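Local coordinates for uncharacterized protein (Staphylococcus aureus subsp. aureus Mu50, PDB 4QPV) that is of unknown function but belongs to the DUF1672 family and has a fold built on a kinked-helix-beta-beta-beta repeat, at residues I41-S44 and K50-K53; D61-K66 and D116-L121. All blocks are in the same frame, centred on the assembly; numbering follows the deposited sequence. Where two conformers were deposited one is given.

Interaction 1. Residues I41-S44 and K50-K53; sequences IEFS and KIAK
Ile51 reaches back to Phe43 and Ser44 across the break between helices 38-46 and 48-63, two successive helices, the second leading into the antiparallel sheet of strands 67-75, 78-87 and 90-98 in the kinked-helix-beta-beta-beta repeat fold. The contact illustrates how one branched side chain can join two successive helices across a short break. The bond to CB already points at the first helix, and there the two branches part. CG2 comes no closer to Ser44 CA than CB does, whereas CG1, beside the backbone N (chi1 -65°) and so anti to the carbonyl carbon, runs on toward that helix without coming into close contact. The extended second torsion then carries CD1 to the first helix. This methyl does all the touching: it rests on the backbone at Ser44 CA, 3.9 Å away, and lies 4.1 Å from CE2 of Phe43, approaching that ring obliquely. Val72 and Val79, from two neighbouring strands, touch both Ile51 and Ser44, so the apolar contact continues into the sheet. Ser44 keeps its own polar group within its helix: OG donates to the carbonyl O of Ile41 at 2.6 Å, lying only 16° from the carbonyl plane.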
ATOM      1  N   ILE A  41       4.458 -16.452  16.810  1.00 31.35           N
ATOM      2  CA  ILE A  41       3.666 -17.005  15.702  1.00 29.33           C
ATOM      3  C   ILE A  41       2.505 -17.834  16.275  1.00 34.19           C
ATOM      4  O   ILE A  41       1.360 -17.608  15.894  1.00 34.58           O
ATOM      5  CB  ILE A  41       4.572 -17.850  14.750  1.00 31.89           C
ATOM      6  CG1 ILE A  41       5.568 -16.939  14.003  1.00 30.66           C
ATOM      7  CG2 ILE A  41       3.721 -18.687  13.761  1.00 31.13           C
ATOM      8  CD1 ILE A  41       6.756 -17.732  13.279  1.00 30.72           C
ATOM      9  N   GLU A  42       2.787 -18.755  17.213  1.00 32.21           N
ATOM     10  CA  GLU A  42       1.729 -19.555  17.833  1.00 33.78           C
ATOM     11  C   GLU A  42       0.709 -18.659  18.565  1.00 34.78           C
ATOM     12  O   GLU A  42      -0.498 -18.911  18.467  1.00 34.57           O
ATOM     13  CB  GLU A  42       2.329 -20.611  18.789  1.00 37.24           C
ATOM     14  CG  GLU A  42       1.302 -21.409  19.572  1.00 49.17           C
ATOM     15  CD  GLU A  42       0.485 -22.491  18.886  1.00 79.50           C
ATOM     16  OE1 GLU A  42       0.463 -22.553  17.633  1.00 77.03           O
ATOM     17  OE2 GLU A  42      -0.148 -23.283  19.624  1.00 71.05           O
ATOM     18  N   PHE A  43       1.187 -17.604  19.265  1.00 32.06           N
ATOM     19  CA  PHE A  43       0.309 -16.658  19.980  1.00 30.72           C
ATOM     20  C   PHE A  43      -0.684 -15.983  19.013  1.00 33.67           C
ATOM     21  O   PHE A  43      -1.879 -15.890  19.323  1.00 32.06           O
ATOM     22  CB  PHE A  43       1.137 -15.590  20.733  1.00 32.12           C
ATOM     23  CG  PHE A  43       0.314 -14.687  21.634  1.00 32.95           C
ATOM     24  CD1 PHE A  43       0.045 -15.051  22.946  1.00 35.16           C
ATOM     25  CD2 PHE A  43      -0.195 -13.480  21.161  1.00 32.29           C
ATOM     26  CE1 PHE A  43      -0.719 -14.218  23.780  1.00 36.18           C
ATOM     27  CE2 PHE A  43      -0.952 -12.650  21.993  1.00 34.78           C
ATOM     28  CZ  PHE A  43      -1.211 -13.026  23.298  1.00 34.11           C
ATOM     29  N   SER A  44      -0.193 -15.530  17.839  1.00 29.43           N
ATOM     30  CA  SER A  44      -1.014 -14.856  16.829  1.00 28.34           C
ATOM     31  C   SER A  44      -2.182 -15.751  16.356  1.00 34.55           C
ATOM     32  O   SER A  44      -3.250 -15.245  16.031  1.00 35.91           O
ATOM     33  CB  SER A  44      -0.160 -14.433  15.633  1.00 29.97           C
ATOM     34  OG  SER A  44       0.174 -15.524  14.794  1.00 33.11           O
ATOM     35  N   LYS A  50      -9.195 -11.570  18.805  1.00 25.88           N
ATOM     36  CA  LYS A  50      -8.945 -10.472  19.740  1.00 25.11           C
ATOM     37  C   LYS A  50      -7.948  -9.493  19.136  1.00 26.62           C
ATOM     38  O   LYS A  50      -8.156  -8.288  19.210  1.00 26.28           O
ATOM     39  CB  LYS A  50      -8.398 -11.019  21.081  1.00 26.39           C
ATOM     40  CG  LYS A  50      -8.021  -9.945  22.124  1.00 25.37           C
ATOM     41  CD  LYS A  50      -9.257  -9.184  22.622  1.00 30.12           C
ATOM     42  CE  LYS A  50      -8.976  -8.482  23.926  1.00 29.38           C
ATOM     43  NZ  LYS A  50     -10.236  -8.076  24.603  1.00 35.49           N
ATOM     44  N   ILE A  51      -6.878 -10.017  18.519  1.00 24.24           N
ATOM     45  CA  ILE A  51      -5.829  -9.153  17.956  1.00 23.59           C
ATOM     46  C   ILE A  51      -6.421  -8.340  16.793  1.00 27.13           C
ATOM     47  O   ILE A  51      -6.173  -7.127  16.703  1.00 25.25           O
ATOM     48  CB  ILE A  51      -4.554  -9.957  17.563  1.00 26.57           C
ATOM     49  CG1 ILE A  51      -3.859 -10.569  18.805  1.00 27.00           C
ATOM     50  CG2 ILE A  51      -3.575  -9.078  16.769  1.00 25.04           C
ATOM     51  CD1 ILE A  51      -2.898 -11.804  18.455  1.00 29.28           C
ATOM     52  N   ALA A  52      -7.236  -8.993  15.942  1.00 26.21           N
ATOM     53  CA  ALA A  52      -7.917  -8.328  14.820  1.00 26.78           C
ATOM     54  C   ALA A  52      -8.808  -7.188  15.333  1.00 29.84           C
ATOM     55  O   ALA A  52      -8.738  -6.073  14.816  1.00 28.28           O
ATOM     56  CB  ALA A  52      -8.745  -9.336  14.034  1.00 27.60           C
ATOM     57  N   LYS A  53      -9.589  -7.455  16.405  1.00 26.08           N
ATOM     58  CA  LYS A  53     -10.480  -6.471  17.024  1.00 25.64           C
ATOM     59  C   LYS A  53      -9.674  -5.277  17.562  1.00 27.89           C
ATOM     60  O   LYS A  53     -10.076  -4.127  17.342  1.00 26.86           O
ATOM     61  CB  LYS A  53     -11.302  -7.139  18.168  1.00 27.92           C
ATOM     62  CG  LYS A  53     -12.215  -6.170  18.917  1.00 40.39           C
ATOM     63  CD  LYS A  53     -13.217  -6.865  19.839  1.00 46.12           C
ATOM     64  CE  LYS A  53     -12.619  -7.414  21.110  1.00 44.41           C
ATOM     65  NZ  LYS A  53     -13.683  -7.846  22.058  1.00 54.97           N
TER

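Interaction 2. Residues D61-K66 and D116-L121; sequences DNFGLK and DDMSTL
The carbonyl O of Asp116 is gripped twice by Thr120, in the first turn of the helix whose Met118 and Leu121 meet the ring of Phe63. Thr120 N donates to it at 2.8 Å in the regular helical bond. Thr120 OG1 adds a second bond of 2.9 Å, from above the carbonyl plane and 45° out of it. The polar group of Thr120 is thus turned back on its own helix, and the contact with residues 61-66 is left to apolar side chains, a small example of a helix that divides its polar and apolar duties between faces.

Phe63, the last residue of helix 48-63, sends its ring toward Leu121. Leu121 CD2 sits at the ring edge, near its plane, 3.7 Å from Phe63 CZ, and CG follows at 3.8 Å from the same atom. Met118, present as selenomethionine, arrives by a different route: its CB does not aim at the partner, but CG lies anti to the backbone N and the bend at chi2 (49°) brings SE to 4.1 Å from Phe63 CZ; a second bend, at chi3, turns only the terminal CE. This is a Met-aromatic contact of oblique kind, with SE 5.3 Å from the centroid of the Phe63 ring and 66° off its normal. One face of that ring is partly covered by Asn62 CB, offset toward the rim. Directly after Phe63 the chain leaves the helix at Gly64, whose phi is positive.

Tyr187 and Leu184 of helix 184-190 also pack on Phe63, the tyrosine edge-to-face. Phe58, earlier on helix 48-63, touches Phe63, Met118 and Leu121 alike, while Leu121 also meets Ala94 of strand 90-98, so the buried cluster joins three helices to the edge of the three-stranded sheet.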
ATOM      1  N   ASP A  61      -9.547   4.653  16.894  1.00 31.93           N
ATOM      2  CA  ASP A  61      -9.103   5.587  17.934  1.00 32.85           C
ATOM      3  C   ASP A  61      -8.150   6.674  17.406  1.00 36.93           C
ATOM      4  O   ASP A  61      -8.305   7.849  17.751  1.00 37.70           O
ATOM      5  CB  ASP A  61      -8.399   4.827  19.068  1.00 34.41           C
ATOM      6  CG  ASP A  61      -9.318   3.979  19.937  1.00 37.90           C
ATOM      7  OD1 ASP A  61     -10.557   4.188  19.883  1.00 39.01           O
ATOM      8  OD2 ASP A  61      -8.807   3.099  20.649  1.00 39.63           O
ATOM      9  N   ASN A  62      -7.183   6.288  16.580  1.00 31.40           N
ATOM     10  CA  ASN A  62      -6.150   7.217  16.127  1.00 33.26           C
ATOM     11  C   ASN A  62      -6.435   7.931  14.813  1.00 37.48           C
ATOM     12  O   ASN A  62      -6.017   9.078  14.677  1.00 40.04           O
ATOM     13  CB  ASN A  62      -4.784   6.503  16.046  1.00 30.03           C
ATOM     14  CG  ASN A  62      -4.297   6.126  17.430  1.00 41.39           C
ATOM     15  OD1 ASN A  62      -4.034   6.992  18.271  1.00 36.03           O
ATOM     16  ND2 ASN A  62      -4.339   4.840  17.761  1.00 31.45           N
ATOM     17  N   PHE A  63      -7.121   7.298  13.865  1.00 32.21           N
ATOM     18  CA  PHE A  63      -7.356   7.935  12.569  1.00 31.09           C
ATOM     19  C   PHE A  63      -8.831   8.238  12.272  1.00 36.34           C
ATOM     20  O   PHE A  63      -9.115   8.957  11.303  1.00 35.28           O
ATOM     21  CB  PHE A  63      -6.748   7.084  11.438  1.00 30.57           C
ATOM     22  CG  PHE A  63      -5.275   6.826  11.661  1.00 31.25           C
ATOM     23  CD1 PHE A  63      -4.336   7.838  11.474  1.00 34.69           C
ATOM     24  CD2 PHE A  63      -4.830   5.592  12.126  1.00 33.36           C
ATOM     25  CE1 PHE A  63      -2.977   7.607  11.707  1.00 35.33           C
ATOM     26  CE2 PHE A  63      -3.469   5.370  12.380  1.00 35.53           C
ATOM     27  CZ  PHE A  63      -2.556   6.383  12.179  1.00 33.42           C
ATOM     28  N   GLY A  64      -9.746   7.731  13.102  1.00 33.37           N
ATOM     29  CA  GLY A  64     -11.179   7.955  12.913  1.00 33.15           C
ATOM     30  C   GLY A  64     -11.700   7.213  11.696  1.00 34.95           C
ATOM     31  O   GLY A  64     -12.676   7.636  11.070  1.00 34.96           O
ATOM     32  N   LEU A  65     -11.023   6.111  11.337  1.00 29.84           N
ATOM     33  CA  LEU A  65     -11.382   5.302  10.177  1.00 28.94           C
ATOM     34  C   LEU A  65     -11.765   3.878  10.543  1.00 32.77           C
ATOM     35  O   LEU A  65     -11.166   3.272  11.441  1.00 31.56           O
ATOM     36  CB  LEU A  65     -10.216   5.260   9.185  1.00 27.91           C
ATOM     37  CG  LEU A  65      -9.916   6.597   8.479  1.00 32.53           C
ATOM     38  CD1 LEU A  65      -8.514   6.586   7.881  1.00 32.47           C
ATOM     39  CD2 LEU A  65     -10.976   6.914   7.408  1.00 33.30           C
ATOM     40  N   LYS A  66     -12.742   3.340   9.811  1.00 29.67           N
ATOM     41  CA  LYS A  66     -13.203   1.965   9.952  1.00 29.30           C
ATOM     42  C   LYS A  66     -12.351   1.074   9.039  1.00 29.33           C
ATOM     43  O   LYS A  66     -12.321   1.268   7.823  1.00 29.05           O
ATOM     44  CB  LYS A  66     -14.706   1.864   9.606  1.00 33.50           C
ATOM     45  CG  LYS A  66     -15.356   0.546  10.039  1.00 53.96           C
ATOM     46  CD  LYS A  66     -16.696   0.268   9.333  1.00 69.02           C
ATOM     47  CE  LYS A  66     -17.844   1.129   9.822  1.00 90.66           C
ATOM     48  NZ  LYS A  66     -19.066   0.954   8.990  1.00104.83           N
ATOM     49  N   ASP A 116       9.115   8.278  14.546  1.00 60.47           N
ATOM     50  CA  ASP A 116       9.092   8.121  13.086  1.00 58.86           C
ATOM     51  C   ASP A 116       8.052   7.087  12.621  1.00 58.43           C
ATOM     52  O   ASP A 116       7.426   7.299  11.588  1.00 56.69           O
ATOM     53  CB  ASP A 116      10.488   7.740  12.549  1.00 61.43           C
ATOM     54  CG  ASP A 116      11.562   8.819  12.668  1.00 75.89           C
ATOM     55  OD1 ASP A 116      11.203  10.022  12.734  1.00 77.83           O
ATOM     56  OD2 ASP A 116      12.766   8.463  12.655  1.00 81.64           O
ATOM     57  N   ASP A 117       7.873   5.984  13.375  1.00 53.62           N
ATOM     58  CA  ASP A 117       6.921   4.918  13.040  1.00 51.49           C
ATOM     59  C   ASP A 117       5.481   5.436  13.002  1.00 48.66           C
ATOM     60  O   ASP A 117       4.715   5.008  12.143  1.00 46.61           O
ATOM     61  CB  ASP A 117       7.049   3.737  14.015  1.00 54.68           C
ATOM     62  CG  ASP A 117       8.355   2.965  13.875  1.00 75.06           C
ATOM     63  OD1 ASP A 117       8.958   3.003  12.773  1.00 76.16           O
ATOM     64  OD2 ASP A 117       8.772   2.316  14.864  1.00 86.37           O
HETATM   65  N   MSE A 118       5.121   6.374  13.904  1.00 42.02           N
HETATM   66  CA  MSE A 118       3.780   6.969  13.916  1.00 38.60           C
HETATM   67  C   MSE A 118       3.640   7.889  12.697  1.00 39.82           C
HETATM   68  O   MSE A 118       2.620   7.815  12.013  1.00 37.30           O
HETATM   69  CB  MSE A 118       3.475   7.707  15.234  1.00 40.69           C
HETATM   70  CG  MSE A 118       2.106   8.393  15.243  1.00 45.11           C
HETATM   71 SE   MSE A 118       0.657   7.198  14.643  0.75 47.69          SE
HETATM   72  CE  MSE A 118       0.268   6.394  16.320  1.00 44.23           C
ATOM     73  N   SER A 119       4.674   8.732  12.417  1.00 37.33           N
ATOM     74  CA  SER A 119       4.678   9.613  11.250  0.50 37.15           C
ATOM     75  C   SER A 119       4.561   8.786   9.962  1.00 38.92           C
ATOM     76  O   SER A 119       3.800   9.146   9.064  1.00 38.25           O
ATOM     77  CB  SER A 119       5.938  10.476  11.225  0.50 41.51           C
ATOM     78  OG  SER A 119       5.760  11.667  11.973  0.50 48.22           O
ATOM     79  N   THR A 120       5.285   7.644   9.892  1.00 33.81           N
ATOM     80  CA  THR A 120       5.270   6.751   8.729  1.00 32.89           C
ATOM     81  C   THR A 120       3.857   6.167   8.549  1.00 34.38           C
ATOM     82  O   THR A 120       3.338   6.166   7.439  1.00 32.17           O
ATOM     83  CB  THR A 120       6.358   5.667   8.846  1.00 42.83           C
ATOM     84  OG1 THR A 120       7.634   6.324   8.904  1.00 47.98           O
ATOM     85  CG2 THR A 120       6.354   4.688   7.661  1.00 42.10           C
ATOM     86  N   LEU A 121       3.230   5.725   9.653  1.00 30.72           N
ATOM     87  CA  LEU A 121       1.872   5.188   9.607  1.00 28.36           C
ATOM     88  C   LEU A 121       0.898   6.261   9.150  1.00 31.42           C
ATOM     89  O   LEU A 121       0.031   5.975   8.334  1.00 30.01           O
ATOM     90  CB  LEU A 121       1.461   4.630  10.988  1.00 28.05           C
ATOM     91  CG  LEU A 121       0.110   3.934  11.015  1.00 30.89           C
ATOM     92  CD1 LEU A 121       0.093   2.693  10.071  1.00 31.16           C
ATOM     93  CD2 LEU A 121      -0.249   3.554  12.425  1.00 31.69           C
TER

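Helix 48-63 is common to both contacts: interaction 1 involves its first turns and interaction 2 its last residues. Their centres lie 20 Å apart, and the nearest atoms about 8 Å, so the two do not touch. Along the chain they come in series, a short-range closure across the break after helix 38-46 followed by a long-range one that spans the three strands 67-75, 78-87 and 90-98. Both also reach that sheet, interaction 1 at strands 67-75 and 78-87, interaction 2 at strand 90-98. Successive helices are thereby joined to one another and to the same sheet at separate points within the DUF1672 family region.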